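Local coordinates for protein 7,8-dihydro-6-hydroxymethylpterin pyrophosphokinase-dihydropteroate synthase (Plasmodium falciparum, PDB 6JWS) that probably catalyses two successive steps of folate biosynthesis, pyrophosphorylation of 6-hydroxymethyl-7,8-dihydropterin by ATP and condensation of the product with 4-aminobenzoate to give 7,8-dihydropteroate, at residues B[432-444]-B[531-543]. The protein carries 1 engineered substitution. Sequence-based numbering, arbitrary orientation.
Engineered in segment 432-444: Gly437 (natural residue Ala). With PT1 (pteroic acid), chain I; ACT (acetate ion), chain M.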
ATOM      1  N   GLY B 432     -28.634  -1.278 -14.001  1.00 15.36           N
ATOM      2  CA  GLY B 432     -29.699  -1.960 -13.291  1.00 18.84           C
ATOM      3  C   GLY B 432     -30.987  -1.139 -13.227  1.00 21.98           C
ATOM      4  O   GLY B 432     -30.964   0.094 -13.340  1.00 20.06           O
ATOM      5  N   GLY B 433     -32.104  -1.861 -13.044  1.00 24.27           N
ATOM      6  CA  GLY B 433     -33.422  -1.281 -12.869  1.00 29.17           C
ATOM      7  C   GLY B 433     -34.157  -1.864 -11.663  1.00 37.00           C
ATOM      8  O   GLY B 433     -35.354  -1.633 -11.491  1.00 38.02           O
ATOM      9  N   GLU B 434     -33.447  -2.642 -10.839  1.00 44.40           N
ATOM     10  CA  GLU B 434     -33.957  -3.061  -9.539  1.00 52.45           C
ATOM     11  C   GLU B 434     -32.969  -2.637  -8.454  1.00 54.81           C
ATOM     12  O   GLU B 434     -31.897  -3.229  -8.310  1.00 63.20           O
ATOM     13  CB  GLU B 434     -34.241  -4.567  -9.490  1.00 57.26           C
ATOM     14  CG  GLU B 434     -35.664  -4.943  -9.884  1.00 67.83           C
ATOM     15  CD  GLU B 434     -36.757  -4.817  -8.827  1.00 74.17           C
ATOM     16  OE1 GLU B 434     -36.434  -4.831  -7.617  1.00 76.04           O
ATOM     17  OE2 GLU B 434     -37.943  -4.714  -9.219  1.00 76.64           O
ATOM     18  N   SER B 435     -33.346  -1.598  -7.705  1.00 53.84           N
ATOM     19  CA  SER B 435     -32.521  -1.036  -6.650  1.00 52.98           C
ATOM     20  C   SER B 435     -32.454  -2.013  -5.476  1.00 47.89           C
ATOM     21  O   SER B 435     -33.446  -2.661  -5.154  1.00 44.56           O
ATOM     22  CB  SER B 435     -33.060   0.307  -6.230  1.00 60.41           C
ATOM     23  OG  SER B 435     -32.054   1.061  -5.572  1.00 73.60           O
ATOM     24  N   SER B 436     -31.280  -2.127  -4.838  1.00 40.66           N
ATOM     25  CA  SER B 436     -31.135  -3.135  -3.797  1.00 35.28           C
ATOM     26  C   SER B 436     -30.446  -2.579  -2.555  1.00 32.05           C
ATOM     27  O   SER B 436     -30.151  -3.330  -1.630  1.00 31.39           O
ATOM     28  CB  SER B 436     -30.490  -4.408  -4.320  1.00 34.98           C
ATOM     29  OG  SER B 436     -29.189  -4.155  -4.842  1.00 32.45           O
ATOM     30  N   GLY B 437     -30.224  -1.260  -2.534  1.00 31.98           N
ATOM     31  CA  GLY B 437     -29.701  -0.569  -1.366  1.00 31.06           C
ATOM     32  C   GLY B 437     -30.711  -0.543  -0.217  1.00 33.19           C
ATOM     33  O   GLY B 437     -31.891  -0.839  -0.405  1.00 28.94           O
ATOM     34  N   PRO B 438     -30.290  -0.146   1.004  1.00 32.72           N
ATOM     35  CA  PRO B 438     -31.139  -0.276   2.186  1.00 37.07           C
ATOM     36  C   PRO B 438     -32.445   0.507   2.050  1.00 42.36           C
ATOM     37  O   PRO B 438     -32.439   1.680   1.683  1.00 40.03           O
ATOM     38  CB  PRO B 438     -30.264   0.250   3.339  1.00 34.05           C
ATOM     39  CG  PRO B 438     -29.227   1.115   2.661  1.00 34.13           C
ATOM     40  CD  PRO B 438     -29.003   0.491   1.300  1.00 31.78           C
ATOM     41  N   PHE B 439     -33.550  -0.213   2.294  1.00 55.57           N
ATOM     42  CA  PHE B 439     -34.889   0.301   2.557  1.00 65.29           C
ATOM     43  C   PHE B 439     -35.523   0.950   1.322  1.00 68.94           C
ATOM     44  O   PHE B 439     -36.500   1.690   1.449  1.00 64.92           O
ATOM     45  CB  PHE B 439     -34.919   1.185   3.814  1.00 68.23           C
ATOM     46  CG  PHE B 439     -34.415   0.544   5.086  1.00 73.22           C
ATOM     47  CD1 PHE B 439     -35.164  -0.419   5.751  1.00 70.56           C
ATOM     48  CD2 PHE B 439     -33.200   0.930   5.642  1.00 74.45           C
ATOM     49  CE1 PHE B 439     -34.697  -0.999   6.923  1.00 70.74           C
ATOM     50  CE2 PHE B 439     -32.735   0.347   6.813  1.00 75.27           C
ATOM     51  CZ  PHE B 439     -33.483  -0.618   7.452  1.00 71.39           C
ATOM     52  N   VAL B 440     -34.989   0.647   0.128  1.00 77.19           N
ATOM     53  CA  VAL B 440     -35.537   1.203  -1.102  1.00 88.83           C
ATOM     54  C   VAL B 440     -36.770   0.407  -1.534  1.00100.14           C
ATOM     55  O   VAL B 440     -36.712  -0.815  -1.693  1.00104.95           O
ATOM     56  CB  VAL B 440     -34.499   1.315  -2.240  1.00 82.32           C
ATOM     57  CG1 VAL B 440     -33.470   2.409  -1.981  1.00 79.32           C
ATOM     58  CG2 VAL B 440     -33.838  -0.016  -2.571  1.00 76.95           C
ATOM     59  N   ILE B 441     -37.889   1.124  -1.702  1.00104.76           N
ATOM     60  CA  ILE B 441     -39.080   0.594  -2.347  1.00106.69           C
ATOM     61  C   ILE B 441     -38.984   0.906  -3.840  1.00108.97           C
ATOM     62  O   ILE B 441     -38.719   2.051  -4.213  1.00111.52           O
ATOM     63  CB  ILE B 441     -40.373   1.141  -1.696  1.00109.19           C
ATOM     64  CG1 ILE B 441     -40.292   2.638  -1.368  1.00112.77           C
ATOM     65  CG2 ILE B 441     -40.745   0.323  -0.466  1.00103.17           C
ATOM     66  CD1 ILE B 441     -40.959   3.548  -2.383  1.00111.35           C
ATOM     67  N   PRO B 442     -39.157  -0.095  -4.740  1.00111.86           N
ATOM     68  CA  PRO B 442     -39.086   0.145  -6.184  1.00112.64           C
ATOM     69  C   PRO B 442     -40.302   0.925  -6.684  1.00109.64           C
ATOM     70  O   PRO B 442     -41.319   0.997  -5.996  1.00115.45           O
ATOM     71  CB  PRO B 442     -39.082  -1.271  -6.789  1.00110.16           C
ATOM     72  CG  PRO B 442     -39.794  -2.122  -5.757  1.00109.93           C
ATOM     73  CD  PRO B 442     -39.432  -1.507  -4.419  1.00113.04           C
ATOM     74  N   ASN B 443     -40.172   1.526  -7.872  1.00 99.47           N
ATOM     75  CA  ASN B 443     -41.321   2.092  -8.558  1.00 88.29           C
ATOM     76  C   ASN B 443     -42.180   0.925  -9.035  1.00 88.20           C
ATOM     77  O   ASN B 443     -41.806   0.223  -9.971  1.00 89.87           O
ATOM     78  CB  ASN B 443     -40.905   3.046  -9.682  1.00 82.88           C
ATOM     79  CG  ASN B 443     -42.071   3.780 -10.311  1.00 82.54           C
ATOM     80  OD1 ASN B 443     -43.116   3.192 -10.579  1.00 81.42           O
ATOM     81  ND2 ASN B 443     -41.898   5.066 -10.573  1.00 81.46           N
ATOM     82  N   PRO B 444     -43.345   0.665  -8.395  1.00 90.85           N
ATOM     83  CA  PRO B 444     -44.111  -0.553  -8.664  1.00 91.08           C
ATOM     84  C   PRO B 444     -45.002  -0.431  -9.900  1.00 85.90           C
ATOM     85  O   PRO B 444     -45.809  -1.319 -10.180  1.00 87.39           O
ATOM     86  CB  PRO B 444     -44.941  -0.703  -7.378  1.00 93.36           C
ATOM     87  CG  PRO B 444     -45.190   0.727  -6.922  1.00 93.61           C
ATOM     88  CD  PRO B 444     -43.996   1.534  -7.398  1.00 91.32           C
ATOM     89  N   LYS B 531     -25.310 -12.254  -0.303  1.00  9.23           N
ATOM     90  CA  LYS B 531     -26.199 -11.465   0.543  1.00  9.93           C
ATOM     91  C   LYS B 531     -27.060 -12.429   1.366  1.00 10.41           C
ATOM     92  O   LYS B 531     -27.013 -13.644   1.161  1.00  9.79           O
ATOM     93  CB  LYS B 531     -27.057 -10.515  -0.303  1.00 10.86           C
ATOM     94  CG  LYS B 531     -28.052 -11.176  -1.247  1.00 12.66           C
ATOM     95  CD  LYS B 531     -29.127 -10.216  -1.812  1.00 14.19           C
ATOM     96  CE  LYS B 531     -30.408 -10.882  -2.302  1.00 14.90           C
ATOM     97  NZ  LYS B 531     -30.767 -12.150  -1.592  1.00 17.28           N
ATOM     98  N   ARG B 532     -27.781 -11.876   2.348  1.00 10.34           N
ATOM     99  CA  ARG B 532     -28.911 -12.533   2.982  1.00 10.60           C
ATOM    100  C   ARG B 532     -30.062 -11.527   2.959  1.00 11.59           C
ATOM    101  O   ARG B 532     -29.838 -10.329   3.116  1.00 12.31           O
ATOM    102  CB  ARG B 532     -28.585 -12.878   4.447  1.00  9.65           C
ATOM    103  CG  ARG B 532     -27.434 -13.846   4.680  1.00  8.94           C
ATOM    104  CD  ARG B 532     -27.114 -13.850   6.172  1.00  8.86           C
ATOM    105  NE  ARG B 532     -26.227 -14.933   6.583  1.00  8.48           N
ATOM    106  CZ  ARG B 532     -25.783 -15.115   7.827  1.00  8.29           C
ATOM    107  NH1 ARG B 532     -26.122 -14.247   8.773  1.00  8.36           N
ATOM    108  NH2 ARG B 532     -25.008 -16.152   8.113  1.00  7.81           N
ATOM    109  N   GLY B 533     -31.294 -11.989   2.743  1.00 12.76           N
ATOM    110  CA  GLY B 533     -32.450 -11.119   2.939  1.00 14.31           C
ATOM    111  C   GLY B 533     -32.710 -10.182   1.754  1.00 16.22           C
ATOM    112  O   GLY B 533     -32.251 -10.406   0.636  1.00 17.81           O
ATOM    113  N   ASN B 534     -33.476  -9.121   2.006  1.00 17.31           N
ATOM    114  CA  ASN B 534     -33.775  -8.136   0.986  1.00 16.71           C
ATOM    115  C   ASN B 534     -33.443  -6.761   1.550  1.00 16.80           C
ATOM    116  O   ASN B 534     -32.976  -6.670   2.687  1.00 16.15           O
ATOM    117  CB  ASN B 534     -35.240  -8.224   0.551  1.00 17.19           C
ATOM    118  CG  ASN B 534     -36.202  -8.130   1.713  1.00 17.95           C
ATOM    119  OD1 ASN B 534     -36.067  -7.257   2.580  1.00 18.87           O
ATOM    120  ND2 ASN B 534     -37.168  -9.035   1.742  1.00 16.93           N
ATOM    121  N   PRO B 535     -33.667  -5.659   0.792  1.00 17.79           N
ATOM    122  CA  PRO B 535     -33.393  -4.312   1.308  1.00 20.42           C
ATOM    123  C   PRO B 535     -34.003  -4.024   2.683  1.00 22.22           C
ATOM    124  O   PRO B 535     -33.406  -3.313   3.489  1.00 25.46           O
ATOM    125  CB  PRO B 535     -33.907  -3.362   0.199  1.00 19.34           C
ATOM    126  CG  PRO B 535     -33.874  -4.226  -1.074  1.00 18.46           C
ATOM    127  CD  PRO B 535     -34.149  -5.645  -0.605  1.00 17.00           C
ATOM    128  N   HIS B 536     -35.165  -4.607   2.983  1.00 23.17           N
ATOM    129  CA  HIS B 536     -35.810  -4.286   4.249  1.00 25.53           C
ATOM    130  C   HIS B 536     -35.306  -5.150   5.410  1.00 22.62           C
ATOM    131  O   HIS B 536     -35.404  -4.716   6.555  1.00 23.20           O
ATOM    132  CB  HIS B 536     -37.346  -4.251   4.106  1.00 32.03           C
ATOM    133  CG  HIS B 536     -37.759  -3.221   3.109  1.00 44.14           C
ATOM    134  ND1 HIS B 536     -37.762  -1.859   3.402  1.00 47.64           N
ATOM    135  CD2 HIS B 536     -38.090  -3.331   1.801  1.00 49.91           C
ATOM    136  CE1 HIS B 536     -38.118  -1.185   2.328  1.00 52.14           C
ATOM    137  NE2 HIS B 536     -38.325  -2.066   1.330  1.00 54.69           N
ATOM    138  N   THR B 537     -34.796  -6.357   5.132  1.00 17.98           N
ATOM    139  CA  THR B 537     -34.475  -7.282   6.210  1.00 17.40           C
ATOM    140  C   THR B 537     -32.971  -7.409   6.441  1.00 15.70           C
ATOM    141  O   THR B 537     -32.565  -7.794   7.527  1.00 14.91           O
ATOM    142  CB  THR B 537     -35.106  -8.675   6.025  1.00 16.52           C
ATOM    143  OG1 THR B 537     -34.551  -9.243   4.835  1.00 16.10           O
ATOM    144  CG2 THR B 537     -36.623  -8.650   5.981  1.00 15.17           C
ATOM    145  N   MET B 538     -32.154  -7.111   5.430  1.00 15.33           N
ATOM    146  CA  MET B 538     -30.770  -7.570   5.425  1.00 14.81           C
ATOM    147  C   MET B 538     -29.964  -7.014   6.600  1.00 15.33           C
ATOM    148  O   MET B 538     -29.059  -7.698   7.088  1.00 15.07           O
ATOM    149  CB  MET B 538     -30.065  -7.260   4.099  1.00 14.55           C
ATOM    150  CG  MET B 538     -30.001  -5.781   3.743  1.00 13.91           C
ATOM    151  SD  MET B 538     -29.184  -5.573   2.138  1.00 15.77           S
ATOM    152  CE  MET B 538     -29.024  -3.784   2.101  1.00 13.54           C
ATOM    153  N   ASP B 539     -30.299  -5.808   7.073  1.00 15.40           N
ATOM    154  CA  ASP B 539     -29.510  -5.159   8.115  1.00 17.58           C
ATOM    155  C   ASP B 539     -29.620  -5.905   9.439  1.00 18.70           C
ATOM    156  O   ASP B 539     -28.840  -5.659  10.361  1.00 20.70           O
ATOM    157  CB  ASP B 539     -29.887  -3.682   8.329  1.00 18.33           C
ATOM    158  CG  ASP B 539     -29.428  -2.705   7.242  1.00 19.06           C
ATOM    159  OD1 ASP B 539     -28.441  -3.019   6.489  1.00 16.95           O
ATOM    160  OD2 ASP B 539     -30.074  -1.625   7.138  1.00 19.41           O
ATOM    161  N   LYS B 540     -30.582  -6.815   9.562  1.00 20.22           N
ATOM    162  CA  LYS B 540     -30.665  -7.549  10.819  1.00 23.12           C
ATOM    163  C   LYS B 540     -30.184  -8.986  10.656  1.00 20.74           C
ATOM    164  O   LYS B 540     -30.302  -9.765  11.586  1.00 24.65           O
ATOM    165  CB  LYS B 540     -32.089  -7.509  11.395  1.00 29.65           C
ATOM    166  CG  LYS B 540     -32.448  -6.208  12.101  1.00 36.86           C
ATOM    167  CD  LYS B 540     -33.935  -5.935  12.164  1.00 43.15           C
ATOM    168  CE  LYS B 540     -34.244  -4.593  12.802  1.00 49.87           C
ATOM    169  NZ  LYS B 540     -35.698  -4.431  13.048  1.00 55.31           N
ATOM    170  N   LEU B 541     -29.627  -9.336   9.492  1.00 17.32           N
ATOM    171  CA  LEU B 541     -29.278 -10.725   9.236  1.00 14.64           C
ATOM    172  C   LEU B 541     -27.769 -10.898   9.323  1.00 14.20           C
ATOM    173  O   LEU B 541     -27.125 -11.367   8.386  1.00 14.96           O
ATOM    174  CB  LEU B 541     -29.852 -11.153   7.883  1.00 12.60           C
ATOM    175  CG  LEU B 541     -31.370 -11.031   7.756  1.00 12.46           C
ATOM    176  CD1 LEU B 541     -31.814 -11.529   6.397  1.00 11.62           C
ATOM    177  CD2 LEU B 541     -32.074 -11.800   8.892  1.00 11.59           C
ATOM    178  N   THR B 542     -27.250 -10.632  10.515  1.00 14.69           N
ATOM    179  CA  THR B 542     -25.883 -10.188  10.709  1.00 17.28           C
ATOM    180  C   THR B 542     -25.060 -11.165  11.556  1.00 17.66           C
ATOM    181  O   THR B 542     -23.863 -10.927  11.806  1.00 17.99           O
ATOM    182  CB  THR B 542     -26.001  -8.753  11.230  1.00 18.18           C
ATOM    183  OG1 THR B 542     -25.528  -7.963  10.145  1.00 22.11           O
ATOM    184  CG2 THR B 542     -25.333  -8.481  12.552  1.00 18.05           C
ATOM    185  N   ASN B 543     -25.668 -12.295  11.927  1.00 16.39           N
ATOM    186  CA  ASN B 543     -24.956 -13.281  12.732  1.00 17.33           C
ATOM    187  C   ASN B 543     -24.232 -14.296  11.847  1.00 14.67           C
ATOM    188  O   ASN B 543     -24.844 -15.035  11.089  1.00 14.26           O
ATOM    189  CB  ASN B 543     -25.862 -13.967  13.762  1.00 20.24           C
ATOM    190  CG  ASN B 543     -26.584 -13.005  14.683  1.00 24.73           C
ATOM    191  OD1 ASN B 543     -26.051 -11.947  15.025  1.00 28.38           O
ATOM    192  ND2 ASN B 543     -27.795 -13.362  15.110  1.00 27.21           N
TER
HETATM  193  C2  PT1 I 801     -22.546  -4.700  -5.034  1.00  8.52           C
HETATM  194  C3  PT1 I 801     -23.794  -4.028  -5.394  1.00  8.58           C
HETATM  195  C5  PT1 I 801     -24.447  -4.482  -6.626  1.00  8.38           C
HETATM  196  N6  PT1 I 801     -24.342  -3.031  -4.658  1.00  9.25           N
HETATM  197  C7  PT1 I 801     -22.710  -6.104  -6.937  1.00  8.49           C
HETATM  198  N9  PT1 I 801     -23.870  -5.491  -7.341  1.00  8.42           N
HETATM  199  C10 PT1 I 801     -25.520  -2.478  -5.051  1.00  9.10           C
HETATM  200  N11 PT1 I 801     -22.159  -7.136  -7.674  1.00  8.25           N
HETATM  201  C12 PT1 I 801     -26.157  -2.927  -6.201  1.00  8.68           C
HETATM  202  C21 PT1 I 801     -25.297   0.354   2.043  1.00 11.14           C
HETATM  203  O22 PT1 I 801     -25.151   1.603   2.140  1.00 12.07           O
HETATM  204  O1  PT1 I 801     -21.899  -4.341  -3.919  1.00  8.65           O
HETATM  205  N4  PT1 I 801     -22.062  -5.691  -5.815  1.00  8.46           N
HETATM  206  N8  PT1 I 801     -25.607  -3.894  -6.965  1.00  8.24           N
HETATM  207  C13 PT1 I 801     -26.135  -1.405  -4.193  1.00  9.75           C
HETATM  208  N14 PT1 I 801     -26.635  -2.034  -2.940  1.00 10.13           N
HETATM  209  C15 PT1 I 801     -26.328  -1.480  -1.743  1.00 10.05           C
HETATM  210  C16 PT1 I 801     -26.178  -2.297  -0.602  1.00  9.83           C
HETATM  211  C17 PT1 I 801     -26.172  -0.058  -1.665  1.00  9.72           C
HETATM  212  C18 PT1 I 801     -25.844  -1.692   0.633  1.00 10.20           C
HETATM  213  C19 PT1 I 801     -25.857   0.535  -0.416  1.00 10.02           C
HETATM  214  C20 PT1 I 801     -25.673  -0.285   0.725  1.00 10.55           C
HETATM  215  O23 PT1 I 801     -25.123  -0.364   3.042  1.00 11.41           O
HETATM  216  C   ACT M 805     -24.054 -17.444   5.043  1.00 14.24           C
HETATM  217  O   ACT M 805     -24.767 -16.455   4.703  1.00 13.44           O
HETATM  218  OXT ACT M 805     -24.015 -17.924   6.190  1.00 14.72           O
HETATM  219  CH3 ACT M 805     -23.115 -18.068   4.007  1.00 14.35           C
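Two loops at the C-terminal ends of TIM-barrel strands 428-432 and 525-529 meet beside bound pteroic acid, with Pro535 packed against Gly437 and Phe439. Pro535 CB lies 3.3 Å from Gly437 O. The Pro535 carbonyl accepts a weak hydrogen bond from Phe439 N (N to O 3.3 Å, 150° at the hydrogen). The same oxygen sits over one face of the Phe439 ring, offset toward the rim. Gly437, engineered from Ala, starts a type II turn ending at Val440.

Such loops shape the substrate pocket of dihydropteroate synthases. Pro438 CD packs 3.5 Å from PT1 C20, in the benzoate ring, and Gly437 CA is equally close to C15 of that ring. Met538 extends this surface: its methyl CE lies over the same side of the ring, 4.1 Å from PT1 C18. SD is anti to CA (chi2 -178°) and CE anti to CB, which carries the methyl to 3.9 Å from Ser436 O.

The outer side is more exposed, and Phe439 to Ile441 are poorly ordered. His536 ND1 lies at the edge of the Phe439 ring, and His536 CE1 is 3.4 Å from Phe439 O. Asp539 OD2 approaches Phe439 CE2 at 3.3 Å, with the carboxylate and ring planes 69° apart. That carboxylate forms a salt bridge with Arg610, which hydrogen-bonds pteroic acid. Asn534 OD1 accepts from His536 N, an Asx turn, and from Thr537 N, an Asx motif.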